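PDB 1IZC: macrophomate synthase intermolecular Diels-Alderase from Macrophoma commelinae, which belongs to the HpcH/HpaI aldolase/citrate lyase family of TIM-barrel enzymes and holds a magnesium ion and pyruvic acid in its pocket. Local coordinates for residues L97-H105 / A118-V126; C179-V190 / E201-Y212. The protein carries 1 engineered substitution. All blocks are in the same frame, centred on the assembly; numbering follows the deposited sequence.

Contact 1: residues L97-H105 / A118-V126; sequences LVIVRVPKH and AAGIVIPHV. With PYR (pyruvic acid), chain C.
Arg101 and Val122 lie abreast on neighbouring parallel strands, their CB atoms 3.9 Å apart, in a beta-alpha-beta unit of the TIM barrel whose connecting helix is 107-116. Ile99 points to the same face of the sheet; its CG2 meets CG2 of Val122 at an oblique crossing, 3.7 Å away, and Trp68 of the preceding strand packs against all three residues. Gly120, level with Ile99, brings no side chain to this layer. Val100 and Ile121 point to the other face, which helices 78-91 and 129-139 cover, and just past the strand end the side chains of Val102 and Ile121 cross at about a right angle, touching through their CG2 atoms. The backbones are joined alternately, Val100 N to Gly120 O and Val122 N to Val100 O, while Val98 O takes both Ala119 N and Gly120 N.

Arg101 leaves the strand with CG anti to its own N, passes CD obliquely by CB of Pro124, and bends at chi3 (71°). The bend presents the guanidinium edge to pyruvic acid, where NH1 gives a 2.6 Å hydrogen bond to O3; Asp70 pairs with NH2. Lys104 instead runs extended past the carbonyl oxygen of Pro124, its CD 3.4 Å from Pro124 O, and Glu131 forms a salt bridge with its ammonium group. From above the carbonyl plane, 42° out of it, Lys104 NZ also donates to His125 O at 2.7 Å.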
loop_
_atom_site.group_PDB
_atom_site.type_symbol
_atom_site.label_atom_id
_atom_site.label_comp_id
_atom_site.label_asym_id
_atom_site.label_seq_id
_atom_site.Cartn_x
_atom_site.Cartn_y
_atom_site.Cartn_z
ATOM N N LEU A 97 -2.398 -25.966 -4.274
ATOM C CA LEU A 97 -1.932 -25.962 -2.893
ATOM C C LEU A 97 -0.824 -24.914 -2.787
ATOM O O LEU A 97 -0.201 -24.565 -3.790
ATOM C CB LEU A 97 -1.392 -27.339 -2.530
ATOM C CG LEU A 97 -2.469 -28.413 -2.674
ATOM C CD1 LEU A 97 -1.871 -29.767 -2.351
ATOM C CD2 LEU A 97 -3.648 -28.088 -1.747
ATOM N N VAL A 98 -0.570 -24.413 -1.582
ATOM C CA VAL A 98 0.462 -23.402 -1.425
ATOM C C VAL A 98 1.621 -23.885 -0.577
ATOM O O VAL A 98 1.425 -24.402 0.524
ATOM C CB VAL A 98 -0.100 -22.105 -0.782
ATOM C CG1 VAL A 98 1.027 -21.098 -0.578
ATOM C CG2 VAL A 98 -1.193 -21.521 -1.651
ATOM N N ILE A 99 2.826 -23.736 -1.116
ATOM C CA ILE A 99 4.056 -24.112 -0.415
ATOM C C ILE A 99 4.823 -22.810 -0.251
ATOM O O ILE A 99 4.911 -22.004 -1.197
ATOM C CB ILE A 99 4.887 -25.106 -1.244
ATOM C CG1 ILE A 99 4.093 -26.406 -1.413
ATOM C CG2 ILE A 99 6.231 -25.378 -0.556
ATOM C CD1 ILE A 99 4.635 -27.321 -2.518
ATOM N N VAL A 100 5.376 -22.590 0.936
ATOM C CA VAL A 100 6.089 -21.356 1.177
ATOM C C VAL A 100 7.481 -21.631 1.690
ATOM O O VAL A 100 7.652 -22.409 2.630
ATOM C CB VAL A 100 5.365 -20.473 2.237
ATOM C CG1 VAL A 100 6.175 -19.195 2.488
ATOM C CG2 VAL A 100 3.971 -20.120 1.757
ATOM N N ARG A 101 8.478 -21.043 1.039
ATOM C CA ARG A 101 9.833 -21.181 1.555
ATOM C C ARG A 101 10.020 -19.949 2.420
ATOM O O ARG A 101 9.948 -18.812 1.943
ATOM C CB ARG A 101 10.910 -21.183 0.479
ATOM C CG ARG A 101 12.250 -21.002 1.180
ATOM C CD ARG A 101 13.405 -21.253 0.329
ATOM N NE ARG A 101 13.609 -20.224 -0.681
ATOM C CZ ARG A 101 14.560 -20.331 -1.591
ATOM N NH1 ARG A 101 15.341 -21.404 -1.576
ATOM N NH2 ARG A 101 14.725 -19.396 -2.518
ATOM N N VAL A 102 10.268 -20.176 3.699
ATOM C CA VAL A 102 10.399 -19.098 4.648
ATOM C C VAL A 102 11.833 -18.779 5.013
ATOM O O VAL A 102 12.731 -19.564 4.751
ATOM C CB VAL A 102 9.665 -19.458 5.964
ATOM C CG1 VAL A 102 8.187 -19.708 5.689
ATOM C CG2 VAL A 102 10.298 -20.712 6.587
ATOM N N PRO A 103 12.062 -17.588 5.584
ATOM C CA PRO A 103 13.423 -17.223 5.994
ATOM C C PRO A 103 13.711 -18.226 7.122
ATOM O O PRO A 103 12.821 -18.529 7.911
ATOM C CB PRO A 103 13.258 -15.804 6.537
ATOM C CG PRO A 103 12.037 -15.281 5.823
ATOM C CD PRO A 103 11.118 -16.473 5.775
ATOM N N LYS A 104 14.941 -18.721 7.228
ATOM C CA LYS A 104 15.241 -19.724 8.244
ATOM C C LYS A 104 14.925 -19.422 9.718
ATOM O O LYS A 104 14.595 -20.344 10.483
ATOM C CB LYS A 104 16.705 -20.151 8.128
ATOM C CG LYS A 104 16.986 -21.430 8.907
ATOM C CD LYS A 104 18.442 -21.814 8.808
ATOM C CE LYS A 104 18.653 -23.274 9.170
ATOM N NZ LYS A 104 20.130 -23.511 9.229
ATOM N N HIS A 105 15.015 -18.164 10.139
ATOM C CA HIS A 105 14.754 -17.844 11.545
ATOM C C HIS A 105 13.623 -16.854 11.798
ATOM O O HIS A 105 13.510 -16.314 12.895
ATOM C CB HIS A 105 16.028 -17.294 12.203
ATOM C CG HIS A 105 17.176 -18.253 12.185
ATOM N ND1 HIS A 105 17.102 -19.509 12.744
ATOM C CD2 HIS A 105 18.413 -18.153 11.645
ATOM C CE1 HIS A 105 18.245 -20.144 12.548
ATOM N NE2 HIS A 105 19.057 -19.344 11.883
ATOM N N ALA A 118 -1.025 -21.936 4.133
ATOM C CA ALA A 118 0.025 -22.663 3.416
ATOM C C ALA A 118 -0.007 -24.128 3.832
ATOM O O ALA A 118 -0.121 -24.430 5.020
ATOM C CB ALA A 118 1.400 -22.064 3.725
ATOM N N ALA A 119 0.112 -25.031 2.860
ATOM C CA ALA A 119 0.085 -26.474 3.146
ATOM C C ALA A 119 1.479 -27.079 3.270
ATOM O O ALA A 119 1.632 -28.202 3.738
ATOM C CB ALA A 119 -0.702 -27.205 2.050
ATOM N N GLY A 120 2.489 -26.335 2.847
ATOM C CA GLY A 120 3.856 -26.822 2.924
ATOM C C GLY A 120 4.826 -25.700 3.256
ATOM O O GLY A 120 4.672 -24.561 2.797
ATOM N N ILE A 121 5.824 -26.018 4.069
ATOM C CA ILE A 121 6.842 -25.052 4.447
ATOM C C ILE A 121 8.202 -25.638 4.071
ATOM O O ILE A 121 8.531 -26.761 4.460
ATOM C CB ILE A 121 6.825 -24.778 5.971
ATOM C CG1 ILE A 121 5.477 -24.182 6.394
ATOM C CG2 ILE A 121 7.976 -23.868 6.359
ATOM C CD1 ILE A 121 5.187 -22.760 5.861
ATOM N N VAL A 122 8.973 -24.881 3.296
ATOM C CA VAL A 122 10.317 -25.295 2.912
ATOM C C VAL A 122 11.281 -24.503 3.795
ATOM O O VAL A 122 11.204 -23.271 3.889
ATOM C CB VAL A 122 10.603 -25.005 1.416
ATOM C CG1 VAL A 122 12.088 -25.279 1.111
ATOM C CG2 VAL A 122 9.698 -25.876 0.540
ATOM N N ILE A 123 12.184 -25.221 4.456
ATOM C CA ILE A 123 13.143 -24.612 5.377
ATOM C C ILE A 123 14.499 -24.522 4.701
ATOM O O ILE A 123 15.106 -25.543 4.374
ATOM C CB ILE A 123 13.307 -25.486 6.640
ATOM C CG1 ILE A 123 11.944 -25.723 7.292
ATOM C CG2 ILE A 123 14.277 -24.800 7.621
ATOM C CD1 ILE A 123 11.953 -26.908 8.253
ATOM N N PRO A 124 14.995 -23.297 4.471
ATOM C CA PRO A 124 16.298 -23.216 3.815
ATOM C C PRO A 124 17.505 -23.501 4.707
ATOM O O PRO A 124 17.435 -23.424 5.935
ATOM C CB PRO A 124 16.318 -21.794 3.252
ATOM C CG PRO A 124 15.511 -21.008 4.246
ATOM C CD PRO A 124 14.396 -21.966 4.687
ATOM N N HIS A 125 18.601 -23.872 4.049
ATOM C CA HIS A 125 19.884 -24.109 4.696
ATOM C C HIS A 125 19.849 -25.064 5.879
ATOM O O HIS A 125 20.495 -24.810 6.886
ATOM C CB HIS A 125 20.460 -22.765 5.153
ATOM C CG HIS A 125 20.255 -21.662 4.159
ATOM N ND1 HIS A 125 20.938 -21.604 2.962
ATOM C CD2 HIS A 125 19.371 -20.634 4.139
ATOM C CE1 HIS A 125 20.476 -20.593 2.244
ATOM N NE2 HIS A 125 19.525 -19.989 2.936
ATOM N N VAL A 126 19.114 -26.161 5.757
ATOM C CA VAL A 126 19.041 -27.115 6.865
ATOM C C VAL A 126 20.334 -27.914 6.965
ATOM O O VAL A 126 20.823 -28.438 5.966
ATOM C CB VAL A 126 17.852 -28.080 6.684
ATOM C CG1 VAL A 126 17.916 -29.202 7.728
ATOM C CG2 VAL A 126 16.554 -27.321 6.874
HETATM C C PYR C . 19.410 -22.570 -4.154
HETATM O O PYR C . 20.195 -22.031 -3.350
HETATM O OXT PYR C . 19.751 -23.083 -5.247
HETATM C CA PYR C . 17.979 -22.548 -3.676
HETATM O O3 PYR C . 17.612 -22.042 -2.603
HETATM C CB PYR C . 17.026 -23.193 -4.595
#

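Contact 2: residues C179-V190 / E201-Y212. With MG (magnesium ion), chain B; PYR (pyruvic acid), chain C.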
loop_
_atom_site.group_PDB
_atom_site.type_symbol
_atom_site.label_atom_id
_atom_site.label_comp_id
_atom_site.label_asym_id
_atom_site.label_seq_id
_atom_site.Cartn_x
_atom_site.Cartn_y
_atom_site.Cartn_z
ATOM N N CYS A 179 2.774 -29.873 5.629
ATOM C CA CYS A 179 4.041 -30.580 5.406
ATOM C C CYS A 179 5.294 -29.750 5.655
ATOM O O CYS A 179 5.293 -28.522 5.472
ATOM C CB CYS A 179 4.096 -31.092 3.967
ATOM S SG CYS A 179 2.730 -32.181 3.499
ATOM N N ILE A 180 6.364 -30.439 6.062
ATOM C CA ILE A 180 7.662 -29.821 6.315
ATOM C C ILE A 180 8.660 -30.389 5.304
ATOM O O ILE A 180 8.788 -31.613 5.149
ATOM C CB ILE A 180 8.196 -30.106 7.745
ATOM C CG1 ILE A 180 7.244 -29.567 8.793
ATOM C CG2 ILE A 180 9.535 -29.414 7.938
ATOM C CD1 ILE A 180 7.812 -29.636 10.216
ATOM N N ILE A 181 9.355 -29.487 4.615
ATOM C CA ILE A 181 10.328 -29.842 3.597
ATOM C C ILE A 181 11.681 -29.159 3.833
ATOM O O ILE A 181 11.846 -27.969 3.545
ATOM C CB ILE A 181 9.823 -29.431 2.185
ATOM C CG1 ILE A 181 8.495 -30.128 1.881
ATOM C CG2 ILE A 181 10.843 -29.815 1.100
ATOM C CD1 ILE A 181 7.275 -29.263 2.174
ATOM N N PRO A 182 12.659 -29.901 4.371
ATOM C CA PRO A 182 13.976 -29.296 4.605
ATOM C C PRO A 182 14.658 -29.080 3.264
ATOM O O PRO A 182 14.494 -29.890 2.355
ATOM C CB PRO A 182 14.723 -30.368 5.397
ATOM C CG PRO A 182 13.625 -31.137 6.086
ATOM C CD PRO A 182 12.569 -31.231 5.002
ATOM N N GLN A 183 15.420 -27.998 3.143
ATOM C CA GLN A 183 16.163 -27.752 1.920
ATOM C C GLN A 183 17.646 -27.903 2.261
ATOM O O GLN A 183 18.150 -27.279 3.201
ATOM C CB GLN A 183 15.857 -26.357 1.372
ATOM C CG GLN A 183 16.681 -26.013 0.165
ATOM C CD GLN A 183 16.180 -24.779 -0.543
ATOM O OE1 GLN A 183 15.567 -23.899 0.067
ATOM N NE2 GLN A 183 16.453 -24.698 -1.836
ATOM N N ILE A 184 18.322 -28.766 1.509
ATOM C CA ILE A 184 19.744 -29.065 1.690
ATOM C C ILE A 184 20.515 -28.249 0.662
ATOM O O ILE A 184 20.363 -28.449 -0.547
ATOM C CB ILE A 184 20.005 -30.573 1.449
ATOM C CG1 ILE A 184 19.159 -31.407 2.412
ATOM C CG2 ILE A 184 21.486 -30.898 1.642
ATOM C CD1 ILE A 184 19.537 -31.241 3.872
ATOM N N GLU A 185 21.361 -27.341 1.130
ATOM C CA GLU A 185 22.069 -26.481 0.192
ATOM C C GLU A 185 23.416 -25.990 0.682
ATOM O O GLU A 185 23.829 -24.861 0.404
ATOM C CB GLU A 185 21.177 -25.304 -0.174
ATOM C CG GLU A 185 20.593 -24.566 1.005
ATOM C CD GLU A 185 19.578 -23.537 0.556
ATOM O OE1 GLU A 185 19.673 -23.140 -0.614
ATOM O OE2 GLU A 185 18.704 -23.128 1.346
ATOM N N SER A 186 24.105 -26.848 1.416
ATOM C CA SER A 186 25.428 -26.505 1.910
ATOM C C SER A 186 26.230 -27.787 2.044
ATOM O O SER A 186 25.665 -28.881 2.070
ATOM C CB SER A 186 25.350 -25.810 3.268
ATOM O OG SER A 186 24.836 -26.672 4.267
ATOM N N VAL A 187 27.547 -27.645 2.132
ATOM C CA VAL A 187 28.415 -28.808 2.284
ATOM C C VAL A 187 28.065 -29.560 3.565
ATOM O O VAL A 187 27.969 -30.792 3.566
ATOM C CB VAL A 187 29.903 -28.385 2.311
ATOM C CG1 VAL A 187 30.783 -29.568 2.703
ATOM C CG2 VAL A 187 30.306 -27.865 0.940
ATOM N N LYS A 188 27.868 -28.835 4.660
ATOM C CA LYS A 188 27.520 -29.486 5.920
ATOM C C LYS A 188 26.150 -30.157 5.826
ATOM O O LYS A 188 25.917 -31.197 6.447
ATOM C CB LYS A 188 27.524 -28.474 7.069
ATOM C CG LYS A 188 28.918 -28.036 7.494
ATOM C CD LYS A 188 28.865 -27.199 8.769
ATOM C CE LYS A 188 30.268 -26.896 9.288
ATOM N NZ LYS A 188 30.247 -26.058 10.524
ATOM N N GLY A 189 25.242 -29.558 5.055
ATOM C CA GLY A 189 23.917 -30.142 4.903
ATOM C C GLY A 189 24.000 -31.487 4.194
ATOM O O GLY A 189 23.366 -32.467 4.593
ATOM N N VAL A 190 24.788 -31.528 3.131
ATOM C CA VAL A 190 24.972 -32.752 2.369
ATOM C C VAL A 190 25.669 -33.798 3.240
ATOM O O VAL A 190 25.312 -34.978 3.225
ATOM C CB VAL A 190 25.801 -32.464 1.098
ATOM C CG1 VAL A 190 26.284 -33.774 0.462
ATOM C CG2 VAL A 190 24.942 -31.686 0.101
ATOM N N GLU A 201 9.538 -36.871 11.021
ATOM C CA GLU A 201 8.713 -35.670 10.915
ATOM C C GLU A 201 8.600 -35.038 9.533
ATOM O O GLU A 201 7.660 -34.285 9.292
ATOM C CB GLU A 201 9.204 -34.584 11.882
ATOM C CG GLU A 201 9.208 -34.994 13.356
ATOM C CD GLU A 201 10.550 -35.541 13.798
ATOM O OE1 GLU A 201 11.268 -36.137 12.961
ATOM O OE2 GLU A 201 10.886 -35.389 14.994
ATOM N N ILE A 202 9.521 -35.340 8.627
ATOM C CA ILE A 202 9.490 -34.683 7.321
ATOM C C ILE A 202 8.669 -35.348 6.234
ATOM O O ILE A 202 8.430 -36.554 6.267
ATOM C CB ILE A 202 10.918 -34.411 6.811
ATOM C CG1 ILE A 202 11.614 -35.707 6.374
ATOM C CG2 ILE A 202 11.719 -33.753 7.927
ATOM C CD1 ILE A 202 12.945 -35.461 5.648
ATOM N N HIS A 203 8.244 -34.540 5.261
ATOM C CA HIS A 203 7.393 -35.011 4.169
ATOM C C HIS A 203 7.953 -34.780 2.783
ATOM O O HIS A 203 7.324 -35.140 1.775
ATOM C CB HIS A 203 6.028 -34.335 4.286
ATOM C CG HIS A 203 5.467 -34.391 5.671
ATOM N ND1 HIS A 203 5.487 -33.311 6.529
ATOM C CD2 HIS A 203 4.968 -35.430 6.383
ATOM C CE1 HIS A 203 5.030 -33.685 7.711
ATOM N NE2 HIS A 203 4.710 -34.966 7.651
ATOM N N GLY A 204 9.136 -34.182 2.724
ATOM C CA GLY A 204 9.757 -33.924 1.439
ATOM C C GLY A 204 11.171 -33.420 1.649
ATOM O O GLY A 204 11.536 -33.067 2.763
ATOM N N LEU A 205 11.964 -33.405 0.586
ATOM C CA LEU A 205 13.341 -32.905 0.652
ATOM C C LEU A 205 13.629 -32.113 -0.615
ATOM O O LEU A 205 13.236 -32.522 -1.710
ATOM C CB LEU A 205 14.349 -34.053 0.762
ATOM C CG LEU A 205 14.584 -34.588 2.176
ATOM C CD1 LEU A 205 15.426 -35.858 2.104
ATOM C CD2 LEU A 205 15.271 -33.518 3.026
ATOM N N MET A 206 14.324 -30.993 -0.462
ATOM C CA MET A 206 14.662 -30.147 -1.604
ATOM C C MET A 206 16.147 -29.838 -1.574
ATOM O O MET A 206 16.733 -29.741 -0.506
ATOM C CB MET A 206 13.875 -28.830 -1.534
ATOM C CG MET A 206 14.148 -27.862 -2.682
ATOM S SD MET A 206 13.171 -26.358 -2.455
ATOM C CE MET A 206 11.558 -26.882 -3.125
ATOM N N PHE A 207 16.746 -29.671 -2.751
ATOM C CA PHE A 207 18.167 -29.344 -2.833
ATOM C C PHE A 207 18.269 -27.907 -3.343
ATOM O O PHE A 207 17.386 -27.436 -4.063
ATOM C CB PHE A 207 18.879 -30.272 -3.820
ATOM C CG PHE A 207 20.379 -30.331 -3.635
ATOM C CD1 PHE A 207 20.944 -31.188 -2.700
ATOM C CD2 PHE A 207 21.225 -29.527 -4.396
ATOM C CE1 PHE A 207 22.335 -31.248 -2.522
ATOM C CE2 PHE A 207 22.613 -29.585 -4.222
ATOM C CZ PHE A 207 23.163 -30.444 -3.285
ATOM N N GLY A 208 19.325 -27.210 -2.939
ATOM C CA GLY A 208 19.545 -25.851 -3.407
ATOM C C GLY A 208 20.873 -25.894 -4.149
ATOM O O GLY A 208 21.911 -25.660 -3.545
ATOM N N PRO A 209 20.868 -26.184 -5.461
ATOM C CA PRO A 209 22.107 -26.264 -6.251
ATOM C C PRO A 209 22.995 -25.021 -6.204
ATOM O O PRO A 209 24.210 -25.120 -6.061
ATOM C CB PRO A 209 21.615 -26.528 -7.675
ATOM C CG PRO A 209 20.196 -26.993 -7.522
ATOM C CD PRO A 209 19.674 -26.281 -6.318
ATOM N N GLY A 210 22.378 -23.855 -6.354
ATOM C CA GLY A 210 23.131 -22.613 -6.351
ATOM C C GLY A 210 23.890 -22.372 -5.065
ATOM O O GLY A 210 25.115 -22.202 -5.082
ATOM N N ASP A 211 23.171 -22.341 -3.945
ATOM C CA ASP A 211 23.839 -22.122 -2.676
ATOM C C ASP A 211 24.842 -23.232 -2.404
ATOM O O ASP A 211 25.914 -22.972 -1.871
ATOM C CB ASP A 211 22.834 -22.016 -1.528
ATOM C CG ASP A 211 22.266 -20.607 -1.388
ATOM O OD1 ASP A 211 23.009 -19.636 -1.641
ATOM O OD2 ASP A 211 21.090 -20.462 -1.014
ATOM N N TYR A 212 24.509 -24.467 -2.775
ATOM C CA TYR A 212 25.448 -25.562 -2.540
ATOM C C TYR A 212 26.753 -25.321 -3.296
ATOM O O TYR A 212 27.841 -25.398 -2.718
ATOM C CB TYR A 212 24.867 -26.905 -2.989
ATOM C CG TYR A 212 25.915 -28.000 -2.954
ATOM C CD1 TYR A 212 26.315 -28.577 -1.745
ATOM C CD2 TYR A 212 26.583 -28.374 -4.118
ATOM C CE1 TYR A 212 27.370 -29.505 -1.698
ATOM C CE2 TYR A 212 27.636 -29.295 -4.086
ATOM C CZ TYR A 212 28.023 -29.850 -2.879
ATOM O OH TYR A 212 29.096 -30.725 -2.852
HETATM MG MG MG B . 19.223 -21.330 -1.541
HETATM C C PYR C . 19.410 -22.570 -4.154
HETATM O O PYR C . 20.195 -22.031 -3.350
HETATM O OXT PYR C . 19.751 -23.083 -5.247
HETATM C CA PYR C . 17.979 -22.548 -3.676
HETATM O O3 PYR C . 17.612 -22.042 -2.603
HETATM C CB PYR C . 17.026 -23.193 -4.595
HETATM O O HOH W 1 18.046 -20.772 0.220
HETATM O O HOH W 2 18.803 -19.414 -2.684
#
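Glu185 sets its CG between the backbone N and the carbonyl carbon (chi1 51°), and Asp211 turns CG opposite its carbonyl carbon (chi1 -84°). The two side chains thus lie side by side, pointing the same way, with their carboxylate planes 61° apart, and Glu185 OE1 and Asp211 OD2 each bind magnesium at 2.1 Å. Pyruvic acid O and O3 and two waters complete six ligands. Water 1 donates to Glu185 OE2, which also accepts from His125 N; Phe149 N and Ser148 OG of the second subunit bond to Asp211 OD1 and OD2.

In this TIM barrel, strands 179-184 and 205-207 are parallel neighbours, and the helix after the second begins at the ligand: Gly210 N donates to pyruvic acid OXT and Asp211 N to its O. Gln183, extended beyond CG, crosses the Met206 side chain obliquely, near SD, and brings NE2 to 3.0 Å from O3, while its OE1 accepts from Arg101 NH1.

Behind the site, Ile184 O sits over one face of Phe207, toward the rim, 3.5 Å above the plane. Val190 CG2 touches CE1 of both Phe207, at the ring edge, and Tyr212. At the strands' far end, His203 ND1 accepts from Ile180 N in the ring plane, at 3.0 Å.

In the fold
Contact 1 closes before contact 2 opens along the chain, and their centres lie about 11 Å apart in the same eight-stranded parallel barrel. Contact 1 pairs the third and fourth strands, contact 2 the fifth and sixth. Strands 120-123 and 179-184 are adjacent, so the four strands run consecutively round the wall; Ala119 O with Cys179 N and Ile123 O with Gln183 N, both 2.8 Å apart, are probable hydrogen bonds across that seam. The C-terminal ends of the strands meet at one pocket, where Pro124 CB packs on Glu185 OE2. Contact 1 supplies Arg101 to pyruvic acid, and contact 2 the other six pocket residues and both protein ligands of magnesium.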